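Local coordinates for protein phycocyanobilin lyase subunit beta (Nostoc sp. PCC 7120, PDB 5N3U) that pairs with its partner CpcE to form a lyase that is probably required for attaching the bilin chromophore to the CpcA gene product, at residues B[62-67]-B[87-92]; B[137-142]-B[172-177]; B[99-104]-B[108-113]; B[38-41]-B[47-50]. All coordinates share one frame; numbering follows the deposited sequence.

The four contacts sample an all-helical solenoid of the HEAT type at intervals along its length. In chain order they run contact 4, contact 1, contact 3, contact 2, and the centres of each successive pair lie about 16 Å apart, while the first and last of the series are separated by about 33 Å between centres. Each step is also a physical touch: Ile38 of contact 4 packs on Leu67 of contact 1, Ala87 of contact 1 on Ala113 of contact 3, and Ile99 and Ala102 of contact 3 on Thr141 of contact 2. Packing is thus passed from neighbour to neighbour, and contacts 1, 2 and 3 also have residues that meet the alpha subunit of the lyase.

Contact 1: residues B[62-67]-B[87-92]; sequences VAVPQL and AAIADP
The turn that leaves one helix of a HEAT-type solenoid closes here on the preceding helix, with Val64 and Leu67 of helix 64-69 meeting Ile89, the last residue of helix 76-89, and Asp91 in the turn after it. Val64 has the largest share of the contact. The CG2 methyl of Val64 sits 3.7 Å from Asp91 CB on one hand and 3.8 Å from Ile89 CG2 on the other. With chi1 at 169°, Val64 CG1 stands opposite the backbone nitrogen and comes beside the Asp91 carboxylate, 4.0 Å from OD2, so both branches are in use. Leu67 and Ile89 meet differently, tip to tip, with their CD1 methyls 3.7 Å apart. No hydrogen bond crosses between the segments. The polar end of Asp91 is engaged along its own chain instead, where OD2 forms a salt bridge with Arg93 NH2; Glu61 nearby would be expected to raise the negative potential around that carboxylate. Replacing Val64 with an alanine would remove both methyls and is likely to open a gap beside Ile89 CG2, with the Asp91 side chain less firmly backed. Helix 34-40 reaches the same hydrophobic layer through Ile38, which packs on Leu67. A helix whose first residue past its end, Ala90, takes positive phi, then an Asp-Pro-Arg turn, is consistent with the interhelical turns of HEAT-like repeats.

Contact 2: residues B[137-142]-B[172-177]; sequences KALETL and QPIHTR
Next to the apolar meeting of Leu139 with Pro173 and Ile174, Lys137 NZ is gripped by two carboxylates. Lys137 NZ lies 2.7 Å from Glu140 OE1, one turn further along the same helix, which uses the lone pair on the side of its other oxygen; Asp64 of the alpha subunit forms a second salt bridge to the same nitrogen. The charged side of helix 130-145 is thus tied to the partner protein, whereas Leu139 looks toward helix 171-184. Its CG stands opposite the backbone N (chi1 172°), and the fork beyond it splits between two neighbours. Leu139 CD2 lies 3.6 Å from Pro173 CG, the two side chains crossing at about a right angle. The other methyl, Leu139 CD1, comes 3.7 Å from Ile174 CG1, the Leu139 and Ile174 side chains crossing at a slant. This apolar meeting of leucine, isoleucine and the proline ring, with no hydrogen bond between the two segments, is consistent with the side-by-side helix packing of a HEAT-type solenoid. Leu161, Leu164 and Leu170 also touch Leu139, so its isobutyl group is embedded in a wider leucine-rich layer, and Leu164 reaches Ile174 too.

Contact 3: residues B[99-104]-B[108-113]; sequences IDAAAT and PSVRRA
Arg111 and Val110 face helix 95-104 in two distinct ways, one by hydrogen bonds, the other by a methyl group, across a helical hairpin of the HEAT-type solenoid. The axes of the two short helical segments approach to 7.6 Å, their directions differing by 128°, and the backbones come near enough for the CA atoms of Ala102 and Arg111 to be 4.3 Å apart. The small side chain of Ala101 fits so close an approach, while Ala102 meets Arg111 through its carbonyl oxygen. On the apolar side, Val110 CG1 lies 3.9 Å from Ala101 CB. On the polar side, the Arg111 chain runs past Ala101 O, which is 3.5 Å from its CG, and then bends at chi3 (71°), so that the guanidinium presents its edge to Ala102. Arg111 NE and NH2 both donate hydrogen bonds to Ala102 O, each at 3.0 Å, and that oxygen sits practically in the guanidinium plane. Seen from the carbonyl, NH2 arrives nearly along the C=O axis, whereas NE stands 37° above its plane. The positive group near the C-terminal end of helix 95-104 would probably also be favoured by the helix dipole. NH1 is held by a salt bridge to Asp148, linking the hairpin to the region before helix 151-163. A leucine in place of Arg111 would probably leave Ala102 O without these two donors and Asp148 without its charged mate. One turn back, Asp100 O takes Thr104 OG1 at 2.8 Å and Thr104 N from the opposite face of its plane.

Contact 4: residues B[38-41]-B[47-50]; sequences IAVF and TAAA
The backbones of 38-41 and 47-50 come closest at Phe41 and Ala49, whose CA atoms lie 5.0 Å apart, while Phe41 N closes a turn on Ile38 O at 3.0 Å. Two side chains of the first segment, Val40 and Phe41, meet Ala48 and Ala49 of the second. Val40 points toward helix 46-59, and its CG1 lies 3.7 Å from Ala48 O and 4.2 Å from Ala48 CB. Phe41 starts the other way, its CB directed away from helix 46-59, but with CG opposite the carbonyl carbon (chi1 -59°) the ring is brought back toward Ala49. Joining helices 34-40 and 46-59 by a short connection gives a helical hairpin, consistent with the paired helices of HEAT-like solenoids. Within it the ring of Phe41 offers an edge to Ala49: CE1 is 3.8 Å from Ala49 O, which lies near the ring plane, and CD1 is 4.2 Å from Ala49 CB. Ile38 CA sits over one face toward the rim. Helix 76-89 adds Ala78, Tyr81, Ser82 and Thr85 around Phe41, the rings of Phe41 and Tyr81 meeting with their planes about 25° apart, while Ser53 and Leu56 touch it from helix 46-59.

Contact 1: residues B[62-67]-B[87-92]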
# COMPACT_ATOMS: atom_id res chain seq x y z
N VAL B 62 -24.39 -9.20 -16.60
CA VAL B 62 -24.83 -10.09 -15.57
C VAL B 62 -23.80 -10.23 -14.37
O VAL B 62 -24.17 -10.56 -13.23
CB VAL B 62 -25.16 -11.51 -16.15
CG1 VAL B 62 -23.91 -12.20 -16.71
CG2 VAL B 62 -25.83 -12.38 -15.11
N ALA B 63 -22.52 -10.11 -14.69
CA ALA B 63 -21.46 -10.16 -13.65
C ALA B 63 -21.30 -8.86 -12.86
O ALA B 63 -20.63 -8.88 -11.82
CB ALA B 63 -20.18 -10.52 -14.27
N VAL B 64 -21.86 -7.74 -13.34
CA VAL B 64 -21.61 -6.45 -12.70
C VAL B 64 -21.98 -6.42 -11.20
O VAL B 64 -21.17 -5.98 -10.45
CB VAL B 64 -22.24 -5.29 -13.50
CG1 VAL B 64 -22.21 -4.01 -12.70
CG2 VAL B 64 -21.49 -5.16 -14.75
N PRO B 65 -23.16 -6.93 -10.76
CA PRO B 65 -23.49 -6.89 -9.36
C PRO B 65 -22.47 -7.56 -8.44
O PRO B 65 -22.14 -7.04 -7.34
CB PRO B 65 -24.83 -7.66 -9.29
CG PRO B 65 -25.48 -7.27 -10.55
CD PRO B 65 -24.34 -7.32 -11.56
N GLN B 66 -22.01 -8.74 -8.82
CA GLN B 66 -20.99 -9.42 -8.02
C GLN B 66 -19.64 -8.74 -8.12
O GLN B 66 -18.92 -8.61 -7.10
CB GLN B 66 -20.91 -10.89 -8.42
CG GLN B 66 -22.05 -11.71 -7.74
CD GLN B 66 -22.21 -13.02 -8.42
OE1 GLN B 66 -22.51 -13.06 -9.60
NE2 GLN B 66 -21.97 -14.10 -7.71
N LEU B 67 -19.26 -8.31 -9.30
CA LEU B 67 -18.03 -7.47 -9.36
C LEU B 67 -18.12 -6.27 -8.41
O LEU B 67 -17.17 -6.00 -7.72
CB LEU B 67 -17.77 -6.98 -10.70
CG LEU B 67 -17.16 -7.99 -11.68
CD1 LEU B 67 -17.39 -7.50 -13.08
CD2 LEU B 67 -15.66 -8.17 -11.45
N ALA B 87 -14.57 -1.40 -15.71
CA ALA B 87 -14.39 -0.36 -16.69
C ALA B 87 -14.60 -0.96 -18.11
O ALA B 87 -15.25 -0.36 -18.91
CB ALA B 87 -12.96 0.26 -16.62
N ALA B 88 -14.08 -2.15 -18.37
CA ALA B 88 -14.21 -2.77 -19.72
C ALA B 88 -15.65 -3.20 -20.02
O ALA B 88 -16.11 -3.10 -21.17
CB ALA B 88 -13.33 -4.00 -19.76
N ILE B 89 -16.38 -3.67 -19.01
CA ILE B 89 -17.80 -3.99 -19.17
C ILE B 89 -18.58 -2.71 -19.43
O ILE B 89 -19.52 -2.73 -20.23
CB ILE B 89 -18.38 -4.72 -17.99
CG1 ILE B 89 -17.73 -6.07 -17.88
CG2 ILE B 89 -19.91 -4.93 -18.18
CD1 ILE B 89 -18.08 -6.85 -16.66
N ALA B 90 -18.21 -1.61 -18.76
CA ALA B 90 -18.74 -0.28 -19.01
C ALA B 90 -20.24 -0.09 -18.64
O ALA B 90 -20.90 0.79 -19.17
CB ALA B 90 -18.49 0.10 -20.47
N ASP B 91 -20.77 -0.92 -17.77
CA ASP B 91 -22.10 -0.77 -17.24
C ASP B 91 -22.03 0.44 -16.29
O ASP B 91 -21.29 0.45 -15.32
CB ASP B 91 -22.48 -2.06 -16.54
CG ASP B 91 -23.87 -2.08 -15.91
OD1 ASP B 91 -24.35 -1.12 -15.29
OD2 ASP B 91 -24.48 -3.16 -15.89
N PRO B 92 -22.89 1.45 -16.52
CA PRO B 92 -22.86 2.69 -15.73
C PRO B 92 -23.29 2.53 -14.29
O PRO B 92 -23.09 3.45 -13.49
CB PRO B 92 -23.83 3.62 -16.53
CG PRO B 92 -24.78 2.64 -17.16
CD PRO B 92 -23.93 1.52 -17.57

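Contact 2: residues B[137-142]-B[172-177]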
# COMPACT_ATOMS: atom_id res chain seq x y z
N LYS B 137 -21.13 13.62 -13.18
CA LYS B 137 -20.42 13.30 -11.95
C LYS B 137 -19.05 12.71 -12.30
O LYS B 137 -18.08 12.93 -11.62
CB LYS B 137 -21.18 12.23 -11.15
CG LYS B 137 -22.56 12.56 -10.66
CD LYS B 137 -22.62 13.80 -9.79
CE LYS B 137 -21.97 13.56 -8.39
NZ LYS B 137 -21.92 14.98 -7.85
N ALA B 138 -18.98 11.93 -13.38
CA ALA B 138 -17.70 11.39 -13.81
C ALA B 138 -16.73 12.49 -14.15
O ALA B 138 -15.59 12.52 -13.67
CB ALA B 138 -17.90 10.46 -14.97
N LEU B 139 -17.23 13.48 -14.89
CA LEU B 139 -16.46 14.63 -15.23
C LEU B 139 -15.96 15.32 -14.00
O LEU B 139 -14.75 15.61 -13.92
CB LEU B 139 -17.31 15.59 -16.13
CG LEU B 139 -16.68 16.95 -16.40
CD1 LEU B 139 -15.37 16.77 -17.14
CD2 LEU B 139 -17.64 17.88 -17.18
N GLU B 140 -16.81 15.57 -13.02
CA GLU B 140 -16.36 16.28 -11.80
C GLU B 140 -15.19 15.55 -11.17
O GLU B 140 -14.25 16.14 -10.70
CB GLU B 140 -17.48 16.43 -10.75
CG GLU B 140 -18.61 17.37 -11.18
CD GLU B 140 -20.00 17.19 -10.41
OE1 GLU B 140 -20.16 16.48 -9.33
OE2 GLU B 140 -21.00 17.74 -10.94
N THR B 141 -15.28 14.21 -11.12
CA THR B 141 -14.20 13.47 -10.49
C THR B 141 -12.96 13.54 -11.31
O THR B 141 -11.87 13.63 -10.74
CB THR B 141 -14.61 11.99 -10.29
OG1 THR B 141 -15.55 12.00 -9.23
CG2 THR B 141 -13.51 11.16 -9.69
N LEU B 142 -13.09 13.41 -12.62
CA LEU B 142 -11.93 13.48 -13.48
C LEU B 142 -11.24 14.82 -13.42
O LEU B 142 -10.01 14.89 -13.48
CB LEU B 142 -12.28 13.15 -14.89
CG LEU B 142 -12.51 11.67 -15.19
CD1 LEU B 142 -13.19 11.50 -16.48
CD2 LEU B 142 -11.21 10.92 -15.27
N GLN B 172 -17.25 22.12 -22.73
CA GLN B 172 -16.66 23.36 -22.39
C GLN B 172 -15.69 23.17 -21.25
O GLN B 172 -14.55 23.65 -21.33
CB GLN B 172 -17.74 24.44 -22.06
CG GLN B 172 -17.16 25.80 -21.66
CD GLN B 172 -16.82 25.97 -20.18
OE1 GLN B 172 -15.72 26.38 -19.83
NE2 GLN B 172 -17.78 25.70 -19.33
N PRO B 173 -16.15 22.50 -20.16
CA PRO B 173 -15.23 22.41 -19.03
C PRO B 173 -14.00 21.57 -19.36
O PRO B 173 -13.00 21.80 -18.71
CB PRO B 173 -16.09 21.78 -17.92
CG PRO B 173 -17.26 21.18 -18.62
CD PRO B 173 -17.51 22.08 -19.77
N ILE B 174 -14.13 20.62 -20.28
CA ILE B 174 -13.04 19.70 -20.68
C ILE B 174 -11.99 20.50 -21.46
O ILE B 174 -10.86 20.67 -20.96
CB ILE B 174 -13.57 18.52 -21.48
CG1 ILE B 174 -14.43 17.57 -20.59
CG2 ILE B 174 -12.42 17.71 -22.07
CD1 ILE B 174 -15.25 16.54 -21.34
N HIS B 175 -12.40 21.10 -22.59
CA HIS B 175 -11.55 22.15 -23.31
C HIS B 175 -10.85 23.06 -22.39
O HIS B 175 -9.65 23.22 -22.43
CB HIS B 175 -12.39 22.97 -24.27
CG HIS B 175 -12.81 22.20 -25.47
ND1 HIS B 175 -13.91 22.54 -26.22
CD2 HIS B 175 -12.30 21.08 -26.03
CE1 HIS B 175 -14.05 21.67 -27.21
NE2 HIS B 175 -13.08 20.78 -27.12
N THR B 176 -11.60 23.62 -21.46
CA THR B 176 -11.06 24.60 -20.57
C THR B 176 -10.02 23.99 -19.71
O THR B 176 -8.96 24.62 -19.46
CB THR B 176 -12.19 25.21 -19.74
OG1 THR B 176 -12.99 26.05 -20.59
CG2 THR B 176 -11.69 25.99 -18.53
N ARG B 177 -10.28 22.74 -19.26
CA ARG B 177 -9.37 22.17 -18.31
C ARG B 177 -8.08 21.80 -19.03
O ARG B 177 -6.99 21.98 -18.51
CB ARG B 177 -10.02 20.97 -17.62
CG ARG B 177 -9.10 20.26 -16.68
CD ARG B 177 -8.61 21.13 -15.61
NE ARG B 177 -7.56 20.50 -14.84
CZ ARG B 177 -6.58 21.15 -14.25
NH1 ARG B 177 -6.48 22.47 -14.37
NH2 ARG B 177 -5.67 20.49 -13.56

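Contact 3: residues B[99-104]-B[108-113]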
# COMPACT_ATOMS: atom_id res chain seq x y z
N ILE B 99 -15.76 6.09 -9.03
CA ILE B 99 -15.44 7.41 -8.43
C ILE B 99 -14.67 7.29 -7.13
O ILE B 99 -13.59 7.93 -6.92
CB ILE B 99 -16.70 8.20 -8.18
CG1 ILE B 99 -17.21 8.70 -9.49
CG2 ILE B 99 -16.44 9.35 -7.24
CD1 ILE B 99 -18.56 9.41 -9.34
N ASP B 100 -15.06 6.33 -6.32
CA ASP B 100 -14.34 6.09 -5.11
C ASP B 100 -12.94 5.67 -5.32
O ASP B 100 -12.05 6.11 -4.64
CB ASP B 100 -15.01 4.95 -4.33
CG ASP B 100 -16.08 5.44 -3.48
OD1 ASP B 100 -16.13 6.68 -3.30
OD2 ASP B 100 -16.91 4.64 -2.98
N ALA B 101 -12.74 4.75 -6.24
CA ALA B 101 -11.47 4.28 -6.60
C ALA B 101 -10.59 5.33 -7.17
O ALA B 101 -9.47 5.48 -6.75
CB ALA B 101 -11.61 3.18 -7.63
N ALA B 102 -11.09 6.12 -8.09
CA ALA B 102 -10.32 7.20 -8.64
C ALA B 102 -9.94 8.27 -7.63
O ALA B 102 -8.83 8.78 -7.65
CB ALA B 102 -11.06 7.82 -9.77
N ALA B 103 -10.87 8.64 -6.78
CA ALA B 103 -10.70 9.77 -5.85
C ALA B 103 -10.01 9.44 -4.54
O ALA B 103 -9.31 10.32 -3.99
CB ALA B 103 -12.08 10.41 -5.56
N THR B 104 -10.22 8.24 -3.96
CA THR B 104 -9.76 7.97 -2.61
C THR B 104 -8.88 6.76 -2.44
O THR B 104 -8.29 6.58 -1.37
CB THR B 104 -10.90 7.91 -1.62
OG1 THR B 104 -11.80 6.85 -1.99
CG2 THR B 104 -11.72 9.27 -1.61
N PRO B 108 -1.97 3.48 -7.28
CA PRO B 108 -2.02 4.06 -8.60
C PRO B 108 -2.60 3.18 -9.68
O PRO B 108 -3.35 3.69 -10.50
CB PRO B 108 -0.58 4.35 -8.95
CG PRO B 108 0.09 4.59 -7.65
CD PRO B 108 -0.65 3.64 -6.66
N SER B 109 -2.32 1.88 -9.67
CA SER B 109 -2.85 0.99 -10.65
C SER B 109 -4.38 1.01 -10.56
O SER B 109 -5.09 0.94 -11.61
CB SER B 109 -2.35 -0.48 -10.41
OG SER B 109 -2.54 -0.90 -9.05
N VAL B 110 -4.91 1.12 -9.33
CA VAL B 110 -6.37 1.14 -9.16
C VAL B 110 -6.95 2.42 -9.68
O VAL B 110 -7.96 2.42 -10.39
CB VAL B 110 -6.74 0.94 -7.70
CG1 VAL B 110 -8.24 1.25 -7.46
CG2 VAL B 110 -6.42 -0.44 -7.27
N ARG B 111 -6.39 3.54 -9.28
CA ARG B 111 -6.86 4.84 -9.68
C ARG B 111 -6.84 5.06 -11.21
O ARG B 111 -7.76 5.69 -11.75
CB ARG B 111 -6.02 5.93 -8.98
CG ARG B 111 -6.03 5.86 -7.45
CD ARG B 111 -5.26 6.98 -6.76
NE ARG B 111 -6.01 8.20 -6.96
CZ ARG B 111 -5.52 9.42 -6.85
NH1 ARG B 111 -4.25 9.64 -6.48
NH2 ARG B 111 -6.32 10.42 -7.10
N ARG B 112 -5.76 4.62 -11.89
CA ARG B 112 -5.64 4.84 -13.29
C ARG B 112 -6.70 4.08 -14.03
O ARG B 112 -7.26 4.59 -15.02
CB ARG B 112 -4.27 4.47 -13.84
CG ARG B 112 -3.13 5.36 -13.29
CD ARG B 112 -1.79 5.08 -13.91
NE ARG B 112 -1.38 3.70 -13.68
CZ ARG B 112 -0.33 3.31 -12.92
NH1 ARG B 112 0.47 4.19 -12.32
NH2 ARG B 112 -0.12 2.04 -12.76
N ALA B 113 -6.96 2.85 -13.59
CA ALA B 113 -7.98 1.99 -14.21
C ALA B 113 -9.36 2.62 -14.09
O ALA B 113 -10.16 2.55 -14.99
CB ALA B 113 -7.98 0.56 -13.62

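Contact 4: residues B[38-41]-B[47-50]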
# COMPACT_ATOMS: atom_id res chain seq x y z
N ILE B 38 -13.66 -13.91 -9.97
CA ILE B 38 -13.24 -12.69 -9.23
C ILE B 38 -12.12 -13.09 -8.24
O ILE B 38 -11.10 -12.37 -8.10
CB ILE B 38 -14.46 -12.10 -8.55
CG1 ILE B 38 -15.35 -11.56 -9.67
CG2 ILE B 38 -14.05 -11.00 -7.55
CD1 ILE B 38 -16.71 -11.31 -9.13
N ALA B 39 -12.27 -14.22 -7.58
CA ALA B 39 -11.30 -14.66 -6.59
C ALA B 39 -9.91 -14.89 -7.23
O ALA B 39 -8.93 -14.72 -6.57
CB ALA B 39 -11.77 -15.92 -5.92
N VAL B 40 -9.85 -15.21 -8.51
CA VAL B 40 -8.59 -15.40 -9.20
C VAL B 40 -7.73 -14.12 -9.11
O VAL B 40 -6.52 -14.23 -9.11
CB VAL B 40 -8.76 -15.84 -10.65
CG1 VAL B 40 -7.47 -15.76 -11.44
CG2 VAL B 40 -9.33 -17.26 -10.67
N PHE B 41 -8.33 -12.94 -9.09
CA PHE B 41 -7.53 -11.70 -9.07
C PHE B 41 -6.63 -11.62 -7.83
O PHE B 41 -5.62 -10.97 -7.83
CB PHE B 41 -8.43 -10.49 -9.06
CG PHE B 41 -9.39 -10.34 -10.19
CD1 PHE B 41 -9.16 -10.88 -11.47
CD2 PHE B 41 -10.51 -9.56 -10.00
CE1 PHE B 41 -10.04 -10.63 -12.50
CE2 PHE B 41 -11.41 -9.33 -11.02
CZ PHE B 41 -11.19 -9.87 -12.28
N THR B 47 -1.05 -13.27 -15.88
CA THR B 47 -1.60 -14.11 -16.92
C THR B 47 -2.97 -14.72 -16.54
O THR B 47 -3.93 -14.54 -17.26
CB THR B 47 -0.58 -15.21 -17.31
OG1 THR B 47 0.68 -14.58 -17.58
CG2 THR B 47 -1.02 -15.94 -18.60
N ALA B 48 -3.04 -15.43 -15.41
CA ALA B 48 -4.27 -16.02 -14.91
C ALA B 48 -5.35 -14.93 -14.65
O ALA B 48 -6.52 -15.09 -14.99
CB ALA B 48 -4.03 -16.79 -13.60
N ALA B 49 -4.98 -13.86 -13.98
CA ALA B 49 -5.93 -12.78 -13.71
C ALA B 49 -6.47 -12.24 -15.02
O ALA B 49 -7.69 -12.03 -15.17
CB ALA B 49 -5.27 -11.69 -12.87
N ALA B 50 -5.61 -12.00 -15.99
CA ALA B 50 -6.07 -11.41 -17.26
C ALA B 50 -7.05 -12.33 -17.99
O ALA B 50 -8.03 -11.89 -18.58
CB ALA B 50 -4.91 -11.02 -18.16